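Local coordinates for protein possible TctC subunit of the Tripartite Tricarboxylate Transport(TTT) Family (PDB 6HKE) that probably serves as the periplasmic substrate-binding subunit of a tripartite tricarboxylate transporter, capturing malate for uptake by the cell, at residues 34-39 and 269-274; 43-48 and 252-257; 258-263 and 283-288. The protein carries 2 engineered substitutions. All blocks are in the same frame, centred on the assembly; numbering follows the deposited sequence.

In the fold
Helices from late in the chain return to helix 29-45 in contacts 1 and 2: helix 266-274 in the first, helix 249-263 in the second, with the two contact centres 16 Å apart. Contact 3 instead lies within the C-terminal part, its centre about 11 Å from that of contact 2 and 14 Å from that of contact 1. L263 links contacts 1 and 3, its CD2 lying 3.8 Å from I37 CD1. Contact 1 comes nearest the ligand, with the L272 side chain about 12 Å from bound D-malate, whereas contacts 2 and 3 lie away from the malate-binding residues.

Contact 1. Residues 34-39 and 269-274; sequences ARLITA and RTRLTD
R271 and L272, neighbours on helix 266-274, close together on L36 of helix 29-45. R271 comes first and lays its aliphatic chain against the leucine: its CB touches L36 CD2 at 3.6 Å, and its CD lies at the same distance from L36 CD1. A bend at chi3 (143°) then carries the guanidinium past that methyl, so that R271 NH2 stands 3.5 Å from L36 CD1, a van der Waals contact at the exposed border. The group also has a long, weak ion pair with D267 one turn back. L272 follows on the buried side, where its CG meets L36 CD2 at 3.9 Å and its CD1 lies 4.4 Å from I37 CD1. L36 can serve both partners because its CG stands anti to the backbone N (chi1 172°), with CD1 against the arginine chain and CD2 touching both R271 CB and L272. The short helical segments run nearly antiparallel, at 164°, yet their axes stay 10.8 Å apart, a spacing bridged by side chains alone. The contact puts helix 266-274 on one flank of helix 29-45. A34 and T38 of that helix pack on strands 18-22 and 49-53, while I37 also touches A262 and L263 of helix 249-263.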
ATOM      1  N   ALA A  34       9.576  -3.385  -0.583  1.00 26.49           N
ATOM      2  CA  ALA A  34      10.053  -4.594  -1.300  1.00 25.78           C
ATOM      3  C   ALA A  34      11.582  -4.557  -1.442  1.00 25.53           C
ATOM      4  O   ALA A  34      12.237  -5.583  -1.186  1.00 23.97           O
ATOM      5  CB  ALA A  34       9.370  -4.703  -2.635  1.00 26.43           C
ATOM      6  N   ARG A  35      12.159  -3.415  -1.801  1.00 25.38           N
ATOM      7  CA  ARG A  35      13.619  -3.340  -2.041  1.00 28.12           C
ATOM      8  C   ARG A  35      14.361  -3.576  -0.723  1.00 27.70           C
ATOM      9  O   ARG A  35      15.404  -4.264  -0.718  1.00 30.12           O
ATOM     10  CB  ARG A  35      13.995  -2.000  -2.671  1.00 27.87           C
ATOM     11  CG  ARG A  35      13.843  -2.011  -4.182  1.00 26.80           C
ATOM     12  CD  ARG A  35      14.067  -0.657  -4.817  1.00 26.28           C
ATOM     13  NE  ARG A  35      13.428  -0.707  -6.117  1.00 24.97           N
ATOM     14  CZ  ARG A  35      13.938  -1.291  -7.188  1.00 26.63           C
ATOM     15  NH1 ARG A  35      15.143  -1.841  -7.150  1.00 27.45           N
ATOM     16  NH2 ARG A  35      13.233  -1.312  -8.302  1.00 26.38           N
ATOM     17  N   LEU A  36      13.822  -3.027   0.346  1.00 25.42           N
ATOM     18  CA  LEU A  36      14.421  -3.072   1.700  1.00 25.51           C
ATOM     19  C   LEU A  36      14.400  -4.515   2.213  1.00 26.00           C
ATOM     20  O   LEU A  36      15.438  -4.975   2.739  1.00 27.34           O
ATOM     21  CB  LEU A  36      13.621  -2.122   2.595  1.00 25.30           C
ATOM     22  CG  LEU A  36      13.968  -2.177   4.075  1.00 27.96           C
ATOM     23  CD1 LEU A  36      15.448  -1.872   4.278  1.00 28.54           C
ATOM     24  CD2 LEU A  36      13.084  -1.217   4.867  1.00 28.52           C
ATOM     25  N   ILE A  37      13.279  -5.229   2.049  1.00 25.41           N
ATOM     26  CA  ILE A  37      13.146  -6.601   2.610  1.00 25.98           C
ATOM     27  C   ILE A  37      13.834  -7.633   1.693  1.00 24.99           C
ATOM     28  O   ILE A  37      14.620  -8.474   2.214  1.00 20.98           O
ATOM     29  CB  ILE A  37      11.681  -6.933   2.940  1.00 25.78           C
ATOM     30  CG1 ILE A  37      11.194  -6.059   4.095  1.00 28.35           C
ATOM     31  CG2 ILE A  37      11.545  -8.398   3.277  1.00 25.48           C
ATOM     32  CD1 ILE A  37       9.710  -5.985   4.248  1.00 29.39           C
ATOM     33  N   THR A  38      13.602  -7.565   0.385  1.00 24.68           N
ATOM     34  CA  THR A  38      14.110  -8.571  -0.586  1.00 26.06           C
ATOM     35  C   THR A  38      15.643  -8.595  -0.600  1.00 25.87           C
ATOM     36  O   THR A  38      16.175  -9.720  -0.727  1.00 24.59           O
ATOM     37  CB  THR A  38      13.509  -8.383  -1.982  1.00 26.29           C
ATOM     38  OG1 THR A  38      13.854  -7.085  -2.480  1.00 24.45           O
ATOM     39  CG2 THR A  38      12.007  -8.596  -1.942  1.00 26.92           C
ATOM     40  N   ALA A  39      16.327  -7.450  -0.465  1.00 24.78           N
ATOM     41  CA  ALA A  39      17.815  -7.418  -0.392  1.00 26.48           C
ATOM     42  C   ALA A  39      18.297  -8.286   0.779  1.00 26.88           C
ATOM     43  O   ALA A  39      19.215  -9.105   0.564  1.00 28.86           O
ATOM     44  CB  ALA A  39      18.351  -6.011  -0.297  1.00 26.35           C
ATOM     45  N   ARG A 269      14.396  -3.208  10.404  1.00 27.65           N
ATOM     46  CA  ARG A 269      13.473  -2.770  11.486  1.00 30.18           C
ATOM     47  C   ARG A 269      13.534  -1.248  11.612  1.00 30.89           C
ATOM     48  O   ARG A 269      12.466  -0.606  11.652  1.00 28.12           O
ATOM     49  CB  ARG A 269      13.813  -3.358  12.855  1.00 34.87           C
ATOM     50  CG  ARG A 269      13.804  -4.876  12.922  1.00 37.36           C
ATOM     51  CD  ARG A 269      14.286  -5.289  14.296  1.00 40.54           C
ATOM     52  NE  ARG A 269      13.503  -4.590  15.309  1.00 41.35           N
ATOM     53  CZ  ARG A 269      12.285  -4.962  15.707  1.00 42.22           C
ATOM     54  NH1 ARG A 269      11.690  -6.013  15.173  1.00 43.97           N
ATOM     55  NH2 ARG A 269      11.651  -4.276  16.640  1.00 45.75           N
ATOM     56  N   THR A 270      14.740  -0.684  11.641  1.00 31.48           N
ATOM     57  CA  THR A 270      14.935   0.765  11.866  1.00 34.10           C
ATOM     58  C   THR A 270      14.472   1.527  10.616  1.00 34.79           C
ATOM     59  O   THR A 270      13.853   2.594  10.807  1.00 36.62           O
ATOM     60  CB  THR A 270      16.350   1.085  12.356  1.00 33.43           C
ATOM     61  OG1 THR A 270      17.248   0.850  11.282  1.00 40.33           O
ATOM     62  CG2 THR A 270      16.755   0.258  13.557  1.00 33.89           C
ATOM     63  N   ARG A 271      14.682   1.011   9.398  1.00 33.60           N
ATOM     64  CA  ARG A 271      14.210   1.727   8.173  1.00 33.75           C
ATOM     65  C   ARG A 271      12.677   1.694   8.139  1.00 30.80           C
ATOM     66  O   ARG A 271      12.043   2.762   8.041  1.00 26.85           O
ATOM     67  CB  ARG A 271      14.847   1.176   6.900  1.00 37.13           C
ATOM     68  CG  ARG A 271      16.101   1.926   6.446  1.00 43.28           C
ATOM     69  CD  ARG A 271      17.058   0.994   5.705  1.00 45.74           C
ATOM     70  NE  ARG A 271      17.816   1.508   4.559  1.00 49.91           N
ATOM     71  CZ  ARG A 271      17.378   1.637   3.295  1.00 50.97           C
ATOM     72  NH1 ARG A 271      18.189   2.096   2.356  1.00 50.40           N
ATOM     73  NH2 ARG A 271      16.131   1.353   2.965  1.00 56.48           N
ATOM     74  N   LEU A 272      12.076   0.518   8.293  1.00 32.44           N
ATOM     75  CA  LEU A 272      10.593   0.400   8.324  1.00 31.99           C
ATOM     76  C   LEU A 272      10.021   1.347   9.389  1.00 29.56           C
ATOM     77  O   LEU A 272       9.160   2.172   9.030  1.00 28.16           O
ATOM     78  CB  LEU A 272      10.192  -1.051   8.599  1.00 32.00           C
ATOM     79  CG  LEU A 272      10.267  -1.997   7.403  1.00 32.37           C
ATOM     80  CD1 LEU A 272       9.980  -3.424   7.850  1.00 31.99           C
ATOM     81  CD2 LEU A 272       9.288  -1.585   6.314  1.00 32.70           C
ATOM     82  N   THR A 273      10.483   1.243  10.640  1.00 27.95           N
ATOM     83  CA  THR A 273       9.856   1.923  11.805  1.00 28.92           C
ATOM     84  C   THR A 273      10.132   3.433  11.753  1.00 28.00           C
ATOM     85  O   THR A 273       9.231   4.198  12.180  1.00 28.18           O
ATOM     86  CB  THR A 273      10.242   1.256  13.139  1.00 30.90           C
ATOM     87  OG1 THR A 273      11.652   1.334  13.341  1.00 33.68           O
ATOM     88  CG2 THR A 273       9.808  -0.193  13.216  1.00 31.32           C
ATOM     89  N   ASP A 274      11.284   3.871  11.227  1.00 29.00           N
ATOM     90  CA  ASP A 274      11.605   5.321  11.041  1.00 29.80           C
ATOM     91  C   ASP A 274      10.623   5.987  10.059  1.00 26.65           C
ATOM     92  O   ASP A 274      10.473   7.220  10.098  1.00 23.00           O
ATOM     93  CB  ASP A 274      13.015   5.554  10.492  1.00 35.31           C
ATOM     94  CG  ASP A 274      14.137   5.384  11.500  1.00 44.01           C
ATOM     95  OD1 ASP A 274      13.870   5.506  12.735  1.00 50.73           O
ATOM     96  OD2 ASP A 274      15.275   5.117  11.047  1.00 54.82           O
TER

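Contact 2. Residues 43-48 and 252-257; sequences KTLGQP and VAKLNA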
ATOM      1  N   LYS A  43      20.190 -13.424   1.763  1.00 27.76           N
ATOM      2  CA  LYS A  43      21.071 -14.088   2.776  1.00 29.22           C
ATOM      3  C   LYS A  43      20.515 -15.456   3.189  1.00 29.29           C
ATOM      4  O   LYS A  43      21.316 -16.354   3.478  1.00 31.18           O
ATOM      5  CB  LYS A  43      21.244 -13.204   4.009  1.00 29.86           C
ATOM      6  CG  LYS A  43      21.974 -11.901   3.731  1.00 34.19           C
ATOM      7  CD  LYS A  43      22.299 -11.118   4.986  1.00 38.05           C
ATOM      8  CE  LYS A  43      22.904  -9.764   4.678  1.00 42.74           C
ATOM      9  NZ  LYS A  43      22.718  -8.813   5.801  1.00 45.26           N
ATOM     10  N   THR A  44      19.200 -15.629   3.219  1.00 27.71           N
ATOM     11  CA  THR A  44      18.573 -16.929   3.568  1.00 27.22           C
ATOM     12  C   THR A  44      18.452 -17.792   2.310  1.00 23.74           C
ATOM     13  O   THR A  44      18.643 -19.005   2.396  1.00 23.36           O
ATOM     14  CB  THR A  44      17.240 -16.696   4.293  1.00 26.94           C
ATOM     15  OG1 THR A  44      17.575 -15.869   5.396  1.00 28.53           O
ATOM     16  CG2 THR A  44      16.579 -17.964   4.780  1.00 29.06           C
ATOM     17  N   LEU A  45      18.121 -17.204   1.172  1.00 22.18           N
ATOM     18  CA  LEU A  45      17.814 -17.984  -0.051  1.00 22.01           C
ATOM     19  C   LEU A  45      19.099 -18.484  -0.726  1.00 22.16           C
ATOM     20  O   LEU A  45      19.011 -19.527  -1.369  1.00 23.79           O
ATOM     21  CB  LEU A  45      16.974 -17.118  -0.998  1.00 21.75           C
ATOM     22  CG  LEU A  45      15.639 -16.656  -0.430  1.00 21.46           C
ATOM     23  CD1 LEU A  45      14.892 -15.860  -1.469  1.00 22.38           C
ATOM     24  CD2 LEU A  45      14.801 -17.837   0.057  1.00 21.52           C
ATOM     25  N   GLY A  46      20.213 -17.752  -0.645  1.00 23.27           N
ATOM     26  CA  GLY A  46      21.487 -18.120  -1.296  1.00 23.41           C
ATOM     27  C   GLY A  46      21.521 -17.701  -2.759  1.00 24.99           C
ATOM     28  O   GLY A  46      22.502 -18.024  -3.455  1.00 26.08           O
ATOM     29  N   GLN A  47      20.510 -16.966  -3.211  1.00 25.14           N
ATOM     30  CA  GLN A  47      20.442 -16.411  -4.586  1.00 26.76           C
ATOM     31  C   GLN A  47      20.018 -14.949  -4.491  1.00 23.81           C
ATOM     32  O   GLN A  47      19.276 -14.559  -3.599  1.00 23.89           O
ATOM     33  CB  GLN A  47      19.484 -17.236  -5.459  1.00 28.14           C
ATOM     34  CG  GLN A  47      20.020 -18.611  -5.848  1.00 30.18           C
ATOM     35  CD  GLN A  47      21.126 -18.592  -6.880  1.00 32.18           C
ATOM     36  OE1 GLN A  47      21.306 -17.633  -7.628  1.00 34.64           O
ATOM     37  NE2 GLN A  47      21.881 -19.675  -6.936  1.00 33.48           N
ATOM     38  N   PRO A  48      20.455 -14.083  -5.424  1.00 24.69           N
ATOM     39  CA  PRO A  48      20.014 -12.696  -5.410  1.00 25.30           C
ATOM     40  C   PRO A  48      18.520 -12.579  -5.762  1.00 26.55           C
ATOM     41  O   PRO A  48      17.935 -13.499  -6.350  1.00 27.40           O
ATOM     42  CB  PRO A  48      20.944 -12.036  -6.427  1.00 25.31           C
ATOM     43  CG  PRO A  48      21.262 -13.132  -7.392  1.00 25.05           C
ATOM     44  CD  PRO A  48      21.330 -14.393  -6.561  1.00 24.90           C
ATOM     45  N   VAL A 252       7.317 -22.224  -0.374  1.00 22.18           N
ATOM     46  CA  VAL A 252       6.619 -21.157   0.392  1.00 22.26           C
ATOM     47  C   VAL A 252       7.240 -21.053   1.795  1.00 22.73           C
ATOM     48  O   VAL A 252       7.451 -19.910   2.234  1.00 22.30           O
ATOM     49  CB  VAL A 252       5.101 -21.385   0.437  1.00 20.22           C
ATOM     50  CG1 VAL A 252       4.420 -20.347   1.310  1.00 19.73           C
ATOM     51  CG2 VAL A 252       4.503 -21.380  -0.958  1.00 20.79           C
ATOM     52  N   ALA A 253       7.528 -22.178   2.474  1.00 23.48           N
ATOM     53  CA  ALA A 253       8.089 -22.180   3.857  1.00 24.20           C
ATOM     54  C   ALA A 253       9.445 -21.449   3.876  1.00 23.05           C
ATOM     55  O   ALA A 253       9.672 -20.617   4.761  1.00 23.52           O
ATOM     56  CB  ALA A 253       8.199 -23.595   4.374  1.00 22.71           C
ATOM     57  N   LYS A 254      10.294 -21.715   2.882  1.00 25.73           N
ATOM     58  CA  LYS A 254      11.674 -21.180   2.784  1.00 25.15           C
ATOM     59  C   LYS A 254      11.606 -19.684   2.467  1.00 23.77           C
ATOM     60  O   LYS A 254      12.422 -18.933   3.019  1.00 23.71           O
ATOM     61  CB  LYS A 254      12.456 -21.961   1.727  1.00 29.14           C
ATOM     62  CG  LYS A 254      13.905 -21.533   1.531  1.00 33.05           C
ATOM     63  CD  LYS A 254      14.842 -22.705   1.308  1.00 38.56           C
ATOM     64  CE  LYS A 254      16.010 -22.388   0.396  1.00 41.18           C
ATOM     65  NZ  LYS A 254      17.026 -21.540   1.064  1.00 42.08           N
ATOM     66  N   LEU A 255      10.694 -19.265   1.592  1.00 21.24           N
ATOM     67  CA  LEU A 255      10.545 -17.825   1.262  1.00 21.59           C
ATOM     68  C   LEU A 255      10.066 -17.126   2.524  1.00 22.06           C
ATOM     69  O   LEU A 255      10.646 -16.092   2.895  1.00 22.51           O
ATOM     70  CB  LEU A 255       9.565 -17.638   0.103  1.00 21.38           C
ATOM     71  CG  LEU A 255      10.122 -18.019  -1.266  1.00 22.42           C
ATOM     72  CD1 LEU A 255       9.037 -17.981  -2.331  1.00 22.90           C
ATOM     73  CD2 LEU A 255      11.283 -17.115  -1.647  1.00 22.60           C
ATOM     74  N   ASN A 256       9.082 -17.719   3.195  1.00 21.72           N
ATOM     75  CA  ASN A 256       8.455 -17.127   4.401  1.00 22.67           C
ATOM     76  C   ASN A 256       9.516 -16.909   5.487  1.00 22.03           C
ATOM     77  O   ASN A 256       9.510 -15.846   6.152  1.00 24.62           O
ATOM     78  CB  ASN A 256       7.331 -18.023   4.911  1.00 23.70           C
ATOM     79  CG  ASN A 256       6.773 -17.516   6.206  1.00 24.10           C
ATOM     80  OD1 ASN A 256       7.268 -17.880   7.253  1.00 29.64           O
ATOM     81  ND2 ASN A 256       5.791 -16.641   6.131  1.00 27.26           N
ATOM     82  N   ALA A 257      10.367 -17.897   5.694  1.00 21.73           N
ATOM     83  CA  ALA A 257      11.446 -17.864   6.701  1.00 22.40           C
ATOM     84  C   ALA A 257      12.461 -16.793   6.271  1.00 22.85           C
ATOM     85  O   ALA A 257      12.988 -16.090   7.148  1.00 25.47           O
ATOM     86  CB  ALA A 257      12.067 -19.240   6.848  1.00 21.18           C
TER
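L45, K254 and T44 supply most of the surface buried where the end of helix 29-45 meets helix 249-263. L45 is buried and has the most surface covered here: its CD1 lies 3.8 Å from L255 CD2, and its other methyl, CD2, is 4.0 Å from that same carbon, so both branches of L45 converge on one methyl of L255. The two leucine side chains lie nearly perpendicular. K254 works along the outer border. With CG anti to the backbone N (chi1 -179°) and further bends down the chain, K254 CG lies 4.1 Å from L45 CD2 and the ammonium reaches the last carbonyls of the helix. There K254 NZ stands 3.3 Å from T44 O and 3.7 Å from L45 O, where its charge would probably be favoured by the negative end of the helix dipole. T44 faces helix 249-263 with its CB, and its OG1 has a weak hydrogen bond with R261 NE. Just past L45 the helix gives way at G46, whose positive phi (83°) suits glycine. This helix end also touches A258 through T44 and L45, while L255 and N256 face strand 102-118 and P48 pairs with V18 of strand 18-22.

Contact 3. Residues 258-263 and 283-288; sequences AVSRAL and EQRAPV
The polar part of this contact joins R285 to S260 by one hydrogen bond. R285 NH1 donates to S260 OG over 3.2 Å with an N-H...O angle of 159°, and the hydroxyl oxygen sits at the edge of the guanidinium, 15° out of its plane. The serine offers its oxygen because OG stands anti to the backbone N (chi1 -159°). An outstretched arginine chain from CG to NE passes the same hydroxyl, with R285 CD 3.1 Å from S260 OG. Further partners fix the flat group: NH1 forms a salt bridge with D264, just beyond the helix segment, and NH2 donates to the carbonyl of P280, which holds the guanidinium within its own connection. The bonds to S260 and D264 tie the end of helix 249-263 to the connection leading into helix 287-305, the long C-terminal helix of this type II periplasmic binding protein. R285 also contributes its backbone, since its carbonyl accepts from N256 ND2 one turn before S260. Van der Waals packing covers one guanidinium face, where L263 CB lies 3.9 Å from R285 NH2, displaced from the centre of the group. L263 CD1 approaches R285 NE at 4.0 Å as the two side chains run antiparallel alongside one another. A leucine in place of this arginine would probably cost D264 this salt bridge and leave the S260 hydroxyl and the P280 carbonyl without this donor. L263 itself packs further against P280, and R285 against V279.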
ATOM      1  N   ALA A 258      12.712 -16.659   4.968  1.00 22.46           N
ATOM      2  CA  ALA A 258      13.628 -15.633   4.415  1.00 22.24           C
ATOM      3  C   ALA A 258      13.066 -14.249   4.756  1.00 20.45           C
ATOM      4  O   ALA A 258      13.821 -13.367   5.181  1.00 19.21           O
ATOM      5  CB  ALA A 258      13.823 -15.829   2.933  1.00 21.32           C
ATOM      6  N   VAL A 259      11.764 -14.071   4.615  1.00 21.11           N
ATOM      7  CA  VAL A 259      11.121 -12.782   4.993  1.00 23.06           C
ATOM      8  C   VAL A 259      11.336 -12.600   6.493  1.00 24.17           C
ATOM      9  O   VAL A 259      11.727 -11.499   6.908  1.00 25.45           O
ATOM     10  CB  VAL A 259       9.626 -12.747   4.637  1.00 22.41           C
ATOM     11  CG1 VAL A 259       8.929 -11.548   5.252  1.00 21.61           C
ATOM     12  CG2 VAL A 259       9.416 -12.773   3.136  1.00 24.86           C
ATOM     13  N   SER A 260      11.090 -13.649   7.275  1.00 25.24           N
ATOM     14  CA  SER A 260      11.124 -13.553   8.751  1.00 26.39           C
ATOM     15  C   SER A 260      12.513 -13.088   9.192  1.00 26.40           C
ATOM     16  O   SER A 260      12.594 -12.168  10.018  1.00 25.43           O
ATOM     17  CB  SER A 260      10.752 -14.844   9.402  1.00 27.27           C
ATOM     18  OG  SER A 260      10.325 -14.595  10.720  1.00 27.97           O
ATOM     19  N   ARG A 261      13.564 -13.708   8.657  1.00 26.91           N
ATOM     20  CA  ARG A 261      14.971 -13.418   9.047  1.00 27.15           C
ATOM     21  C   ARG A 261      15.350 -12.013   8.559  1.00 25.96           C
ATOM     22  O   ARG A 261      16.113 -11.320   9.282  1.00 27.49           O
ATOM     23  CB  ARG A 261      15.855 -14.564   8.548  1.00 29.50           C
ATOM     24  CG  ARG A 261      15.611 -15.852   9.325  1.00 31.90           C
ATOM     25  CD  ARG A 261      16.074 -17.129   8.641  1.00 34.17           C
ATOM     26  NE  ARG A 261      17.520 -17.096   8.492  1.00 37.31           N
ATOM     27  CZ  ARG A 261      18.407 -17.427   9.430  1.00 39.04           C
ATOM     28  NH1 ARG A 261      18.021 -17.859  10.621  1.00 43.12           N
ATOM     29  NH2 ARG A 261      19.694 -17.320   9.163  1.00 38.05           N
ATOM     30  N   ALA A 262      14.806 -11.579   7.408  1.00 24.97           N
ATOM     31  CA  ALA A 262      15.004 -10.226   6.831  1.00 22.11           C
ATOM     32  C   ALA A 262      14.395  -9.159   7.760  1.00 22.26           C
ATOM     33  O   ALA A 262      15.059  -8.120   8.033  1.00 21.07           O
ATOM     34  CB  ALA A 262      14.404 -10.141   5.446  1.00 20.89           C
ATOM     35  N   LEU A 263      13.159  -9.385   8.199  1.00 21.43           N
ATOM     36  CA  LEU A 263      12.431  -8.509   9.153  1.00 22.41           C
ATOM     37  C   LEU A 263      13.216  -8.376  10.474  1.00 23.80           C
ATOM     38  O   LEU A 263      13.110  -7.324  11.098  1.00 22.46           O
ATOM     39  CB  LEU A 263      11.041  -9.111   9.385  1.00 21.72           C
ATOM     40  CG  LEU A 263      10.105  -9.033   8.186  1.00 20.79           C
ATOM     41  CD1 LEU A 263       8.769  -9.671   8.514  1.00 20.40           C
ATOM     42  CD2 LEU A 263       9.937  -7.591   7.732  1.00 20.57           C
ATOM     43  N   GLU A 283       4.086 -13.648  15.712  1.00 33.74           N
ATOM     44  CA  GLU A 283       2.799 -14.381  15.551  1.00 34.53           C
ATOM     45  C   GLU A 283       2.048 -13.920  14.285  1.00 34.16           C
ATOM     46  O   GLU A 283       0.997 -14.530  13.984  1.00 31.90           O
ATOM     47  CB  GLU A 283       1.914 -14.255  16.794  1.00 38.82           C
ATOM     48  CG  GLU A 283       1.135 -12.949  16.889  1.00 41.86           C
ATOM     49  CD  GLU A 283       1.838 -11.833  17.644  1.00 46.47           C
ATOM     50  OE1 GLU A 283       3.079 -11.934  17.857  1.00 46.98           O
ATOM     51  OE2 GLU A 283       1.136 -10.863  18.030  1.00 49.62           O
ATOM     52  N   GLN A 284       2.537 -12.890  13.577  1.00 31.97           N
ATOM     53  CA  GLN A 284       1.896 -12.350  12.343  1.00 29.43           C
ATOM     54  C   GLN A 284       2.575 -12.908  11.083  1.00 28.04           C
ATOM     55  O   GLN A 284       2.150 -12.513   9.983  1.00 28.88           O
ATOM     56  CB  GLN A 284       1.963 -10.821  12.318  1.00 31.00           C
ATOM     57  CG  GLN A 284       0.948 -10.092  13.190  1.00 29.61           C
ATOM     58  CD  GLN A 284       1.144  -8.603  13.012  1.00 31.41           C
ATOM     59  OE1 GLN A 284       2.013  -7.987  13.625  1.00 31.54           O
ATOM     60  NE2 GLN A 284       0.360  -8.010  12.131  1.00 30.31           N
ATOM     61  N   ARG A 285       3.558 -13.809  11.212  1.00 27.21           N
ATOM     62  CA  ARG A 285       4.509 -14.117  10.111  1.00 27.72           C
ATOM     63  C   ARG A 285       4.131 -15.394   9.345  1.00 26.92           C
ATOM     64  O   ARG A 285       4.648 -15.561   8.230  1.00 29.31           O
ATOM     65  CB  ARG A 285       5.934 -14.181  10.656  1.00 27.36           C
ATOM     66  CG  ARG A 285       6.509 -12.796  10.909  1.00 28.77           C
ATOM     67  CD  ARG A 285       7.887 -12.789  11.552  1.00 27.48           C
ATOM     68  NE  ARG A 285       8.228 -11.475  12.088  1.00 27.59           N
ATOM     69  CZ  ARG A 285       9.438 -11.115  12.514  1.00 28.90           C
ATOM     70  NH1 ARG A 285      10.460 -11.960  12.489  1.00 30.54           N
ATOM     71  NH2 ARG A 285       9.628  -9.894  12.960  1.00 29.10           N
ATOM     72  N   ALA A 286       3.264 -16.258   9.873  1.00 25.89           N
ATOM     73  CA  ALA A 286       2.752 -17.444   9.138  1.00 25.47           C
ATOM     74  C   ALA A 286       2.110 -17.014   7.807  1.00 25.07           C
ATOM     75  O   ALA A 286       1.487 -15.957   7.693  1.00 25.04           O
ATOM     76  CB  ALA A 286       1.799 -18.221  10.013  1.00 24.80           C
ATOM     77  N   PRO A 287       2.277 -17.791   6.717  1.00 25.22           N
ATOM     78  CA  PRO A 287       1.551 -17.535   5.464  1.00 25.55           C
ATOM     79  C   PRO A 287       0.039 -17.254   5.594  1.00 26.17           C
ATOM     80  O   PRO A 287      -0.503 -16.476   4.803  1.00 28.31           O
ATOM     81  CB  PRO A 287       1.765 -18.851   4.709  1.00 26.32           C
ATOM     82  CG  PRO A 287       3.154 -19.303   5.164  1.00 26.12           C
ATOM     83  CD  PRO A 287       3.180 -18.953   6.636  1.00 25.73           C
ATOM     84  N   VAL A 288      -0.627 -17.903   6.551  1.00 23.90           N
ATOM     85  CA  VAL A 288      -2.113 -17.854   6.699  1.00 23.40           C
ATOM     86  C   VAL A 288      -2.533 -16.495   7.283  1.00 24.05           C
ATOM     87  O   VAL A 288      -3.628 -16.010   6.923  1.00 23.44           O
ATOM     88  CB  VAL A 288      -2.642 -19.041   7.531  1.00 23.88           C
ATOM     89  CG1 VAL A 288      -2.327 -18.904   9.013  1.00 24.39           C
ATOM     90  CG2 VAL A 288      -4.134 -19.266   7.316  1.00 22.29           C
TER